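Local structure of uncharacterized N-acetyltransferase D2E76_00625 (6YCA) at residues R27-R32 against G64-A69; L86-G91 against L319-Y324; G229-R234 against R263-H268; V331-D336 against H358-S363. The protein probably transfers acetyl groups from acetyl coenzyme A to amines, as an Eis-type member of the GCN5-related N-acetyltransferase family, but is unable to modify aminoglycosides. All blocks are in the same frame, centred on the assembly; numbering follows the deposited sequence.

Contact 1 of 4, residues R27-R32 against G64-A69. With SO4 (sulfate ion), chain H.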
loop_
_atom_site.group_PDB
_atom_site.type_symbol
_atom_site.label_atom_id
_atom_site.label_comp_id
_atom_site.label_asym_id
_atom_site.label_seq_id
_atom_site.Cartn_x
_atom_site.Cartn_y
_atom_site.Cartn_z
ATOM N N ARG A 27 -35.028 -3.829 35.175
ATOM C CA ARG A 27 -34.843 -4.651 36.363
ATOM C C ARG A 27 -33.639 -5.567 36.183
ATOM O O ARG A 27 -33.169 -5.797 35.067
ATOM C CB ARG A 27 -36.097 -5.476 36.681
ATOM C CG ARG A 27 -36.579 -6.332 35.521
ATOM C CD ARG A 27 -37.671 -7.291 35.961
ATOM N NE ARG A 27 -38.265 -8.006 34.834
ATOM C CZ ARG A 27 -37.754 -9.110 34.298
ATOM N NH1 ARG A 27 -36.626 -9.623 34.774
ATOM N NH2 ARG A 27 -38.366 -9.698 33.278
ATOM N N PHE A 28 -33.152 -6.102 37.302
ATOM C CA PHE A 28 -32.045 -7.048 37.258
ATOM C C PHE A 28 -32.528 -8.403 36.766
ATOM O O PHE A 28 -33.620 -8.859 37.119
ATOM C CB PHE A 28 -31.442 -7.214 38.652
ATOM C CG PHE A 28 -30.443 -6.159 39.007
ATOM C CD1 PHE A 28 -29.172 -6.179 38.452
ATOM C CD2 PHE A 28 -30.767 -5.148 39.897
ATOM C CE1 PHE A 28 -28.244 -5.206 38.773
ATOM C CE2 PHE A 28 -29.845 -4.172 40.223
ATOM C CZ PHE A 28 -28.581 -4.199 39.661
ATOM N N LEU A 29 -31.707 -9.053 35.950
ATOM C CA LEU A 29 -32.044 -10.392 35.494
ATOM C C LEU A 29 -31.897 -11.381 36.640
ATOM O O LEU A 29 -31.018 -11.234 37.495
ATOM C CB LEU A 29 -31.114 -10.787 34.355
ATOM C CG LEU A 29 -31.003 -9.717 33.273
ATOM C CD1 LEU A 29 -30.063 -10.175 32.189
ATOM C CD2 LEU A 29 -32.376 -9.402 32.706
ATOM N N GLN A 30 -32.773 -12.386 36.670
ATOM C CA GLN A 30 -32.761 -13.347 37.772
ATOM C C GLN A 30 -33.065 -14.769 37.299
ATOM O O GLN A 30 -33.787 -15.520 37.962
ATOM C CB GLN A 30 -33.616 -12.883 38.955
ATOM C CG GLN A 30 -35.088 -12.711 38.667
ATOM C CD GLN A 30 -35.793 -11.974 39.787
ATOM O OE1 GLN A 30 -35.179 -11.635 40.800
ATOM N NE2 GLN A 30 -37.083 -11.712 39.610
ATOM N N SER A 31 -32.517 -15.159 36.149
ATOM C CA SER A 31 -32.694 -16.516 35.644
ATOM C C SER A 31 -31.623 -16.794 34.601
ATOM O O SER A 31 -31.079 -15.873 33.985
ATOM C CB SER A 31 -34.087 -16.740 35.046
ATOM O OG SER A 31 -34.357 -15.827 34.003
ATOM N N ARG A 32 -31.320 -18.081 34.415
ATOM C CA ARG A 32 -30.364 -18.468 33.381
ATOM C C ARG A 32 -30.894 -18.172 31.982
ATOM O O ARG A 32 -30.113 -17.849 31.080
ATOM C CB ARG A 32 -29.977 -19.947 33.520
ATOM C CG ARG A 32 -31.014 -20.951 32.999
ATOM C CD ARG A 32 -32.282 -20.968 33.853
ATOM N NE ARG A 32 -32.083 -21.669 35.118
ATOM C CZ ARG A 32 -32.691 -21.351 36.256
ATOM N NH1 ARG A 32 -33.532 -20.326 36.298
ATOM N NH2 ARG A 32 -32.451 -22.054 37.353
ATOM N N GLY A 64 -26.266 -11.401 39.554
ATOM C CA GLY A 64 -26.854 -10.391 40.409
ATOM C C GLY A 64 -26.398 -8.984 40.132
ATOM O O GLY A 64 -26.598 -8.100 40.972
ATOM N N ARG A 65 -25.817 -8.743 38.966
ATOM C CA ARG A 65 -25.277 -7.443 38.615
ATOM C C ARG A 65 -25.687 -7.057 37.205
ATOM O O ARG A 65 -25.225 -6.033 36.694
ATOM C CB ARG A 65 -23.748 -7.481 38.704
ATOM C CG ARG A 65 -23.178 -7.403 40.110
ATOM C CD ARG A 65 -21.667 -7.246 40.055
ATOM N NE ARG A 65 -21.139 -6.498 41.191
ATOM C CZ ARG A 65 -20.830 -5.207 41.154
ATOM N NH1 ARG A 65 -21.002 -4.513 40.036
ATOM N NH2 ARG A 65 -20.352 -4.608 42.235
ATOM N N TYR A 66 -26.545 -7.846 36.572
ATOM C CA TYR A 66 -26.904 -7.649 35.180
ATOM C C TYR A 66 -28.289 -7.026 35.134
ATOM O O TYR A 66 -29.272 -7.642 35.559
ATOM C CB TYR A 66 -26.878 -8.990 34.444
ATOM C CG TYR A 66 -26.590 -8.881 32.964
ATOM C CD1 TYR A 66 -27.196 -7.907 32.184
ATOM C CD2 TYR A 66 -25.667 -9.723 32.355
ATOM C CE1 TYR A 66 -26.925 -7.803 30.836
ATOM C CE2 TYR A 66 -25.382 -9.622 31.007
ATOM C CZ TYR A 66 -26.014 -8.660 30.255
ATOM O OH TYR A 66 -25.741 -8.551 28.909
ATOM N N LEU A 67 -28.357 -5.807 34.617
ATOM C CA LEU A 67 -29.615 -5.104 34.454
ATOM C C LEU A 67 -30.142 -5.366 33.055
ATOM O O LEU A 67 -29.371 -5.486 32.098
ATOM C CB LEU A 67 -29.413 -3.603 34.644
ATOM C CG LEU A 67 -29.378 -3.075 36.071
ATOM C CD1 LEU A 67 -28.773 -1.689 36.093
ATOM C CD2 LEU A 67 -30.788 -3.051 36.624
ATOM N N GLY A 68 -31.458 -5.458 32.944
ATOM C CA GLY A 68 -32.093 -5.704 31.669
ATOM C C GLY A 68 -33.138 -4.647 31.388
ATOM O O GLY A 68 -33.764 -4.102 32.296
ATOM N N ALA A 69 -33.308 -4.358 30.107
ATOM C CA ALA A 69 -34.303 -3.408 29.636
ATOM C C ALA A 69 -35.360 -4.198 28.883
ATOM O O ALA A 69 -35.055 -4.834 27.868
ATOM C CB ALA A 69 -33.665 -2.367 28.719
HETATM S S SO4 H . -35.135 -4.922 40.505
HETATM O O1 SO4 H . -34.500 -4.752 41.810
HETATM O O2 SO4 H . -34.298 -5.788 39.680
HETATM O O3 SO4 H . -36.449 -5.536 40.667
HETATM O O4 SO4 H . -35.286 -3.620 39.856
#

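Contact 2 of 4, residues L86-G91 against L319-Y324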
loop_
_atom_site.group_PDB
_atom_site.type_symbol
_atom_site.label_atom_id
_atom_site.label_comp_id
_atom_site.label_asym_id
_atom_site.label_seq_id
_atom_site.Cartn_x
_atom_site.Cartn_y
_atom_site.Cartn_z
ATOM N N LEU A 86 -9.908 -0.933 42.146
ATOM C CA LEU A 86 -9.119 -0.046 41.299
ATOM C C LEU A 86 -8.077 0.649 42.159
ATOM O O LEU A 86 -8.405 1.179 43.226
ATOM C CB LEU A 86 -10.005 1.002 40.619
ATOM C CG LEU A 86 -9.417 1.794 39.451
ATOM C CD1 LEU A 86 -10.520 2.127 38.464
ATOM C CD2 LEU A 86 -8.745 3.064 39.928
ATOM N N THR A 87 -6.832 0.647 41.692
ATOM C CA THR A 87 -5.722 1.251 42.420
ATOM C C THR A 87 -5.642 2.743 42.104
ATOM O O THR A 87 -5.418 3.126 40.951
ATOM C CB THR A 87 -4.408 0.552 42.070
ATOM O OG1 THR A 87 -4.525 -0.855 42.328
ATOM C CG2 THR A 87 -3.265 1.127 42.894
ATOM N N VAL A 88 -5.821 3.574 43.127
ATOM C CA VAL A 88 -5.781 5.031 43.007
ATOM C C VAL A 88 -4.395 5.521 43.419
ATOM O O VAL A 88 -3.635 4.753 44.029
ATOM C CB VAL A 88 -6.881 5.670 43.867
ATOM C CG1 VAL A 88 -8.239 5.138 43.455
ATOM C CG2 VAL A 88 -6.607 5.414 45.343
ATOM N N PRO A 89 -4.012 6.763 43.103
ATOM C CA PRO A 89 -2.682 7.250 43.497
ATOM C C PRO A 89 -2.418 7.074 44.985
ATOM O O PRO A 89 -3.228 7.456 45.831
ATOM C CB PRO A 89 -2.724 8.729 43.104
ATOM C CG PRO A 89 -3.646 8.765 41.947
ATOM C CD PRO A 89 -4.698 7.720 42.216
ATOM N N GLY A 90 -1.258 6.503 45.298
ATOM C CA GLY A 90 -0.915 6.130 46.648
ATOM C C GLY A 90 -1.005 4.648 46.932
ATOM O O GLY A 90 -0.570 4.212 48.003
ATOM N N GLY A 91 -1.565 3.868 46.012
ATOM C CA GLY A 91 -1.612 2.428 46.130
ATOM C C GLY A 91 -2.895 1.871 46.700
ATOM O O GLY A 91 -3.110 0.657 46.618
ATOM N N LEU A 319 -12.044 11.050 46.612
ATOM C CA LEU A 319 -11.021 12.047 46.910
ATOM C C LEU A 319 -10.280 11.726 48.199
ATOM O O LEU A 319 -9.109 12.088 48.348
ATOM C CB LEU A 319 -11.661 13.431 47.000
ATOM C CG LEU A 319 -12.254 13.963 45.699
ATOM C CD1 LEU A 319 -13.013 15.257 45.952
ATOM C CD2 LEU A 319 -11.156 14.159 44.667
ATOM N N ALA A 320 -10.942 11.057 49.140
ATOM C CA ALA A 320 -10.297 10.736 50.403
ATOM C C ALA A 320 -9.410 9.506 50.293
ATOM O O ALA A 320 -8.455 9.368 51.063
ATOM C CB ALA A 320 -11.348 10.531 51.493
ATOM N N ALA A 321 -9.692 8.617 49.339
ATOM C CA ALA A 321 -8.939 7.374 49.227
ATOM C C ALA A 321 -7.573 7.553 48.587
ATOM O O ALA A 321 -6.709 6.688 48.767
ATOM C CB ALA A 321 -9.739 6.341 48.436
ATOM N N ARG A 322 -7.363 8.631 47.837
ATOM C CA ARG A 322 -6.082 8.908 47.205
ATOM C C ARG A 322 -5.247 9.837 48.078
ATOM O O ARG A 322 -5.744 10.475 49.008
ATOM C CB ARG A 322 -6.244 9.501 45.802
ATOM C CG ARG A 322 -6.740 10.935 45.750
ATOM C CD ARG A 322 -6.346 11.585 44.426
ATOM N NE ARG A 322 -4.922 11.909 44.372
ATOM C CZ ARG A 322 -4.297 12.385 43.297
ATOM N NH1 ARG A 322 -4.966 12.597 42.170
ATOM N NH2 ARG A 322 -2.997 12.652 43.348
ATOM N N THR A 323 -3.956 9.869 47.786
ATOM C CA THR A 323 -2.993 10.708 48.482
ATOM C C THR A 323 -2.661 11.970 47.691
ATOM O O THR A 323 -2.874 12.053 46.479
ATOM C CB THR A 323 -1.725 9.910 48.781
ATOM O OG1 THR A 323 -0.734 10.196 47.785
ATOM C CG2 THR A 323 -2.028 8.434 48.833
ATOM N N TYR A 324 -2.148 12.966 48.413
ATOM C CA TYR A 324 -1.785 14.257 47.848
ATOM C C TYR A 324 -0.443 14.690 48.422
ATOM O O TYR A 324 0.100 14.056 49.330
ATOM C CB TYR A 324 -2.843 15.318 48.171
ATOM C CG TYR A 324 -4.249 14.927 47.782
ATOM C CD1 TYR A 324 -4.731 15.178 46.504
ATOM C CD2 TYR A 324 -5.094 14.305 48.692
ATOM C CE1 TYR A 324 -6.013 14.820 46.144
ATOM C CE2 TYR A 324 -6.381 13.948 48.342
ATOM C CZ TYR A 324 -6.835 14.206 47.065
ATOM O OH TYR A 324 -8.115 13.848 46.708
#

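Contact 3 of 4, residues G229-R234 against R263-H268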
loop_
_atom_site.group_PDB
_atom_site.type_symbol
_atom_site.label_atom_id
_atom_site.label_comp_id
_atom_site.label_asym_id
_atom_site.label_seq_id
_atom_site.Cartn_x
_atom_site.Cartn_y
_atom_site.Cartn_z
ATOM N N GLY A 229 7.619 -10.770 38.275
ATOM C CA GLY A 229 6.795 -10.441 37.128
ATOM C C GLY A 229 6.887 -11.507 36.057
ATOM O O GLY A 229 7.578 -12.517 36.210
ATOM N N TYR A 230 6.182 -11.253 34.954
ATOM C CA TYR A 230 6.179 -12.172 33.821
ATOM C C TYR A 230 5.914 -11.401 32.532
ATOM O O TYR A 230 5.585 -10.211 32.547
ATOM C CB TYR A 230 5.153 -13.307 33.997
ATOM C CG TYR A 230 3.704 -12.869 33.931
ATOM C CD1 TYR A 230 3.055 -12.729 32.711
ATOM C CD2 TYR A 230 2.974 -12.621 35.088
ATOM C CE1 TYR A 230 1.731 -12.332 32.641
ATOM C CE2 TYR A 230 1.643 -12.226 35.030
ATOM C CZ TYR A 230 1.027 -12.084 33.802
ATOM O OH TYR A 230 -0.294 -11.694 33.721
ATOM N N VAL A 231 6.045 -12.103 31.406
ATOM C CA VAL A 231 5.764 -11.520 30.097
ATOM C C VAL A 231 5.262 -12.615 29.162
ATOM O O VAL A 231 5.849 -13.697 29.088
ATOM C CB VAL A 231 6.985 -10.782 29.502
ATOM C CG1 VAL A 231 8.177 -11.704 29.395
ATOM C CG2 VAL A 231 6.644 -10.200 28.151
ATOM N N ARG A 232 4.157 -12.335 28.471
ATOM C CA ARG A 232 3.582 -13.210 27.456
ATOM C C ARG A 232 3.803 -12.594 26.083
ATOM O O ARG A 232 3.565 -11.397 25.895
ATOM C CB ARG A 232 2.078 -13.359 27.664
ATOM C CG ARG A 232 1.639 -14.360 28.693
ATOM C CD ARG A 232 0.141 -14.221 28.874
ATOM N NE ARG A 232 -0.568 -14.321 27.600
ATOM C CZ ARG A 232 -1.394 -15.309 27.275
ATOM N NH1 ARG A 232 -1.645 -16.280 28.144
ATOM N NH2 ARG A 232 -1.991 -15.308 26.091
ATOM N N TYR A 233 4.250 -13.404 25.128
ATOM C CA TYR A 233 4.440 -12.920 23.766
ATOM C C TYR A 233 4.151 -14.027 22.761
ATOM O O TYR A 233 4.344 -15.211 23.045
ATOM C CB TYR A 233 5.828 -12.301 23.542
ATOM C CG TYR A 233 6.998 -13.192 23.898
ATOM C CD1 TYR A 233 7.497 -13.232 25.195
ATOM C CD2 TYR A 233 7.607 -13.986 22.936
ATOM C CE1 TYR A 233 8.576 -14.042 25.522
ATOM C CE2 TYR A 233 8.681 -14.795 23.252
ATOM C CZ TYR A 233 9.161 -14.823 24.544
ATOM O OH TYR A 233 10.229 -15.632 24.856
ATOM N N ARG A 234 3.699 -13.622 21.573
ATOM C CA ARG A 234 3.277 -14.547 20.533
ATOM C C ARG A 234 3.891 -14.167 19.192
ATOM O O ARG A 234 3.911 -12.986 18.828
ATOM C CB ARG A 234 1.747 -14.497 20.410
ATOM C CG ARG A 234 1.104 -15.793 19.946
ATOM C CD ARG A 234 -0.414 -15.722 20.065
ATOM N NE ARG A 234 -0.825 -15.683 21.469
ATOM C CZ ARG A 234 -2.059 -15.924 21.906
ATOM N NH1 ARG A 234 -2.324 -15.865 23.203
ATOM N NH2 ARG A 234 -3.027 -16.231 21.052
ATOM N N ARG A 263 13.086 -4.296 33.785
ATOM C CA ARG A 263 14.258 -4.314 32.914
ATOM C C ARG A 263 14.626 -5.732 32.500
ATOM O O ARG A 263 14.973 -5.970 31.337
ATOM C CB ARG A 263 15.433 -3.595 33.578
ATOM C CG ARG A 263 15.227 -2.095 33.745
ATOM C CD ARG A 263 16.471 -1.438 34.301
ATOM N NE ARG A 263 16.751 -1.914 35.650
ATOM C CZ ARG A 263 16.392 -1.275 36.762
ATOM N NH1 ARG A 263 15.743 -0.120 36.686
ATOM N NH2 ARG A 263 16.688 -1.787 37.951
ATOM N N ALA A 264 14.543 -6.689 33.430
ATOM C CA ALA A 264 14.882 -8.067 33.089
ATOM C C ALA A 264 13.923 -8.625 32.046
ATOM O O ALA A 264 14.352 -9.259 31.074
ATOM C CB ALA A 264 14.880 -8.934 34.343
ATOM N N LEU A 265 12.620 -8.373 32.212
ATOM C CA LEU A 265 11.640 -8.877 31.253
ATOM C C LEU A 265 11.783 -8.206 29.895
ATOM O O LEU A 265 11.741 -8.879 28.861
ATOM C CB LEU A 265 10.225 -8.710 31.800
ATOM C CG LEU A 265 9.893 -9.653 32.951
ATOM C CD1 LEU A 265 8.549 -9.301 33.549
ATOM C CD2 LEU A 265 9.909 -11.081 32.449
ATOM N N VAL A 266 11.935 -6.880 29.874
ATOM C CA VAL A 266 12.158 -6.181 28.610
ATOM C C VAL A 266 13.480 -6.611 27.985
ATOM O O VAL A 266 13.567 -6.832 26.769
ATOM C CB VAL A 266 12.098 -4.658 28.827
ATOM C CG1 VAL A 266 12.593 -3.925 27.592
ATOM C CG2 VAL A 266 10.681 -4.236 29.165
ATOM N N GLY A 267 14.523 -6.748 28.809
ATOM C CA GLY A 267 15.804 -7.208 28.303
ATOM C C GLY A 267 15.745 -8.593 27.693
ATOM O O GLY A 267 16.442 -8.871 26.714
ATOM N N HIS A 268 14.903 -9.472 28.242
ATOM C CA HIS A 268 14.724 -10.789 27.644
ATOM C C HIS A 268 14.238 -10.668 26.208
ATOM O O HIS A 268 14.724 -11.374 25.316
ATOM C CB HIS A 268 13.720 -11.608 28.455
ATOM C CG HIS A 268 13.229 -12.826 27.737
ATOM N ND1 HIS A 268 13.916 -14.021 27.738
ATOM C CD2 HIS A 268 12.135 -13.022 26.962
ATOM C CE1 HIS A 268 13.257 -14.906 27.011
ATOM N NE2 HIS A 268 12.175 -14.322 26.525
#

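Contact 4 of 4, residues V331-D336 against H358-S363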
loop_
_atom_site.group_PDB
_atom_site.type_symbol
_atom_site.label_atom_id
_atom_site.label_comp_id
_atom_site.label_asym_id
_atom_site.label_seq_id
_atom_site.Cartn_x
_atom_site.Cartn_y
_atom_site.Cartn_z
ATOM N N VAL A 331 -10.341 24.082 47.569
ATOM C CA VAL A 331 -11.769 23.787 47.599
ATOM C C VAL A 331 -12.257 23.628 46.166
ATOM O O VAL A 331 -12.123 24.548 45.350
ATOM C CB VAL A 331 -12.560 24.874 48.341
ATOM C CG1 VAL A 331 -14.042 24.522 48.349
ATOM C CG2 VAL A 331 -12.030 25.033 49.757
ATOM N N ILE A 332 -12.811 22.458 45.859
ATOM C CA ILE A 332 -13.286 22.122 44.520
ATOM C C ILE A 332 -14.804 22.015 44.556
ATOM O O ILE A 332 -15.358 21.221 45.326
ATOM C CB ILE A 332 -12.659 20.815 44.014
ATOM C CG1 ILE A 332 -11.134 20.903 44.063
ATOM C CG2 ILE A 332 -13.137 20.509 42.614
ATOM C CD1 ILE A 332 -10.437 19.626 43.656
ATOM N N GLU A 333 -15.479 22.804 43.724
ATOM C CA GLU A 333 -16.923 22.686 43.565
ATOM C C GLU A 333 -17.202 21.749 42.395
ATOM O O GLU A 333 -16.818 22.033 41.254
ATOM C CB GLU A 333 -17.567 24.055 43.336
ATOM C CG GLU A 333 -19.094 24.015 43.267
ATOM C CD GLU A 333 -19.723 25.387 43.079
ATOM O OE1 GLU A 333 -19.010 26.400 43.216
ATOM O OE2 GLU A 333 -20.935 25.455 42.789
ATOM N N VAL A 334 -17.874 20.636 42.679
ATOM C CA VAL A 334 -18.125 19.584 41.701
ATOM C C VAL A 334 -19.591 19.631 41.295
ATOM O O VAL A 334 -20.475 19.756 42.153
ATOM C CB VAL A 334 -17.758 18.205 42.274
ATOM C CG1 VAL A 334 -17.950 17.121 41.221
ATOM C CG2 VAL A 334 -16.330 18.221 42.800
ATOM N N GLN A 335 -19.844 19.541 39.991
ATOM C CA GLN A 335 -21.193 19.461 39.450
ATOM C C GLN A 335 -21.468 18.040 38.984
ATOM O O GLN A 335 -20.684 17.472 38.216
ATOM C CB GLN A 335 -21.394 20.443 38.298
ATOM C CG GLN A 335 -22.770 20.344 37.666
ATOM C CD GLN A 335 -23.101 21.545 36.805
ATOM O OE1 GLN A 335 -23.459 22.609 37.318
ATOM N NE2 GLN A 335 -22.984 21.384 35.489
ATOM N N ASP A 336 -22.586 17.476 39.433
ATOM C CA ASP A 336 -22.958 16.106 39.101
ATOM C C ASP A 336 -24.466 16.052 38.929
ATOM O O ASP A 336 -25.209 16.272 39.888
ATOM C CB ASP A 336 -22.507 15.146 40.205
ATOM C CG ASP A 336 -22.473 13.705 39.748
ATOM O OD1 ASP A 336 -23.254 13.344 38.841
ATOM O OD2 ASP A 336 -21.648 12.935 40.285
ATOM N N HIS A 358 -17.023 26.928 52.079
ATOM C CA HIS A 358 -16.142 28.031 51.717
ATOM C C HIS A 358 -16.227 28.282 50.217
ATOM O O HIS A 358 -16.583 27.394 49.435
ATOM C CB HIS A 358 -14.689 27.708 52.077
ATOM C CG HIS A 358 -14.463 27.427 53.532
ATOM N ND1 HIS A 358 -13.282 26.896 54.007
ATOM C CD2 HIS A 358 -15.259 27.596 54.614
ATOM C CE1 HIS A 358 -13.361 26.749 55.317
ATOM N NE2 HIS A 358 -14.551 27.166 55.712
ATOM N N THR A 359 -15.925 29.510 49.816
ATOM C CA THR A 359 -15.941 29.834 48.400
ATOM C C THR A 359 -14.939 28.932 47.687
ATOM O O THR A 359 -13.803 28.780 48.160
ATOM C CB THR A 359 -15.553 31.298 48.205
ATOM O OG1 THR A 359 -16.427 32.130 48.978
ATOM C CG2 THR A 359 -15.657 31.692 46.735
ATOM N N PRO A 360 -15.317 28.304 46.578
ATOM C CA PRO A 360 -14.428 27.326 45.946
ATOM C C PRO A 360 -13.276 27.990 45.210
ATOM O O PRO A 360 -13.349 29.141 44.776
ATOM C CB PRO A 360 -15.349 26.597 44.967
ATOM C CG PRO A 360 -16.386 27.612 44.628
ATOM C CD PRO A 360 -16.611 28.406 45.881
ATOM N N ASP A 361 -12.194 27.229 45.075
ATOM C CA ASP A 361 -11.071 27.631 44.241
ATOM C C ASP A 361 -11.208 27.141 42.809
ATOM O O ASP A 361 -10.608 27.728 41.903
ATOM C CB ASP A 361 -9.759 27.090 44.820
ATOM C CG ASP A 361 -9.392 27.738 46.138
ATOM O OD1 ASP A 361 -9.516 28.978 46.245
ATOM O OD2 ASP A 361 -8.987 27.007 47.067
ATOM N N ILE A 362 -11.968 26.070 42.589
ATOM C CA ILE A 362 -12.069 25.441 41.276
ATOM C C ILE A 362 -13.475 24.880 41.104
ATOM O O ILE A 362 -14.056 24.331 42.045
ATOM C CB ILE A 362 -10.995 24.338 41.138
ATOM C CG1 ILE A 362 -9.638 24.957 40.825
ATOM C CG2 ILE A 362 -11.368 23.329 40.066
ATOM C CD1 ILE A 362 -8.548 23.961 40.788
ATOM N N SER A 363 -14.026 25.024 39.899
ATOM C CA SER A 363 -15.315 24.444 39.541
ATOM C C SER A 363 -15.104 23.512 38.357
ATOM O O SER A 363 -14.430 23.878 37.390
ATOM C CB SER A 363 -16.338 25.525 39.178
ATOM O OG SER A 363 -16.741 26.268 40.319
#

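Contact 1 of 4, residues R27-R32 against G64-A69
Arg-27 opens an antiparallel strand pair at the outer end of the N-terminal GNAT sheet, where strand 25-28 borders strand 67-70. Its backbone faces Gly-68 in a hydrogen-bonded pair: Arg-27 N donates to Gly-68 O over 3.2 Å, and Gly-68 N returns a bond to Arg-27 O over 2.7 Å. The guanidinium turns elsewhere, to a salt bridge with Glu-34 and a cation-pi contact with Phe-70. Phe-28 pairs with Leu-67 without backbone hydrogen bonds, and the two side chains diverge at their roots. The ring nevertheless swings back, CG lying anti to the carbonyl carbon (chi1 -84°), and takes Leu-67 CD2 squarely over one face, 3.7 Å from the ring centroid and only 2° off the normal. Arg-65 C meets the ring near its plane, at the edge. Phe-28 N points away from Leu-67 into a bound sulfate, giving a nearly straight bond to O2 of the ion (2.7 Å, 167° at the hydrogen); Arg-120 also binds this sulfate. At Leu-29 the strand has ended, yet one more backbone bond follows, from Leu-29 N to Tyr-66 O. Leu-29 and Tyr-66 run side by side in the same direction, with helix 32-46 packed against both. Of the two leucine methyls, CD2 reaches Gly-68 CA at 3.9 Å, while CD1 sits over a face of the Tyr-66 ring, 4.1 Å from its centroid.

Contact 2 of 4, residues L86-G91 against L319-Y324
Two torsions set the meeting of Arg-322 with Pro-89: CG of the arginine lies between its own backbone N and carbonyl carbon (chi1 72°), and the chain then bends at chi3 (-74°). The guanidinium is thereby folded back over the proline, whose CG stands above its centre, 3.9 Å from Arg-322 CZ. The plane is fixed from within its own segment: Arg-322 NE and NH2 both donate to Thr-323 O, at 2.9 Å for NE, and this acceptor lies in the guanidinium plane. NH2 has a further partner in Phe-403 O. Pro-89 belongs to a type II beta turn from Val-88 to Gly-91, which follows strand 75-87 of the N-terminal GNAT region and here meets the end of helix 315-321, in the sterol carrier protein-like region. A single backbone hydrogen bond ties the two segments, from Thr-323 N to Pro-89 O (3.2 Å), with the donor 36° out of the carbonyl plane. Gly-90 comes close to the methyl of Thr-323, its CA being 3.4 Å from CG2. Next to the proline, Val-88 places CG2 3.7 Å from Ala-321 O and against Arg-322 CB.

Contact 3 of 4, residues G229-R234 against R263-H268
Leu-265 reaches from its helix to the strand opposite. Its CB points toward that strand, and CG stands anti to the carbonyl carbon (chi1 -71°), from where the two methyls divide the work. CD1 approaches the backbone, 3.3 Å from Tyr-230 O and 3.7 Å from Gly-229 C. CD2 takes the side chain instead, at 3.6 Å from Val-231 CG1, with Val-231 and Leu-265 sliding past each other in opposite directions. This is helix-on-sheet packing in the second GNAT domain: helix 259-270 lies along strand 229-235, the axes of the short segments approaching to 8.6 Å with their N-to-C directions 25° apart. One turn further along the helix, His-268 extends its imidazole toward Tyr-233, the side chains crossing at about a right angle. Tyr-233 OH and His-268 NE2 share a hydrogen bond of 2.9 Å; the hydroxyl lies near the imidazole plane, at the ring edge. The two rings meet rim to rim, centroids 5.7 Å apart and planes at 44°, so neither stacks on the other. The phenol oxygen is also bonded to Arg-44 of the third subunit, giving this buried pair a link across a subunit interface.

Contact 4 of 4, residues V331-D336 against H358-S363
Val-331 and Asp-361 meet at the entrance to a parallel strand pair in the sterol carrier protein-like domain. Asp-361 has CG anti to its carbonyl carbon (chi1 -68°), which brings OD2 to Val-331 N over 3.3 Å; the N-H meets the carboxylate on its anti side, 33° out of the plane. Val-331 O in turn accepts from two successive amides, Asp-361 N at 2.7 Å and Ile-362 N at 3.2 Å, so both ends of the valine's backbone are engaged. Its CG1 branch leans over Pro-360, 3.7 Å from CA. Beyond this point the strands are in parallel register, Ile-332 beside Ile-362 and Glu-333 beside Ser-363; Glu-333 N donates to Ile-362 O at 2.7 Å, and the ladder runs on to Val-364. The isoleucines lie side by side and point the same way on one face, their CG2 methyls 4.2 Å apart. The other face carries Glu-333 and Ser-363. There Glu-333 runs extended alongside Pro-360, both side chains heading the same way: CB rests on Pro-360 CB at 3.7 Å and OE1 lies beside CG of the ring. Glu-333 OE1 also forms a long, weak ion pair with Arg-345. In the sheet, strand 330-335 has strand 344-348 on its other side, and strand 362-365 has strand 388-390 on its far side. The isoleucine face is covered by helices: Trp-379 of helix 379-384 touches both residues, while helix 395-403 sets Phe-403 on Ile-332 and Ile-396 and Ala-399 on Ile-362.

In the fold
The contacts sample all three regions of the chain. Contact 1 lies in the N-terminal GNAT region, and its Tyr-66 side chain is about 9 Å from a bound acetyl coenzyme A. Strands 67-70 and 75-87, neighbours in the sheet, lead from it to contact 2, whose centre is 32 Å away. Contact 2 joins this region to the sterol carrier protein-like part, and contact 4 follows within that part, nearest atoms about 5 Å from contact 2 without touching. Contact 3, in the second GNAT range, stands on the opposite side of the chain's centre from contacts 1 and 4, with centres 41 and 45 Å away; Tyr-233 is about 11 Å from a bound acetyl coenzyme A.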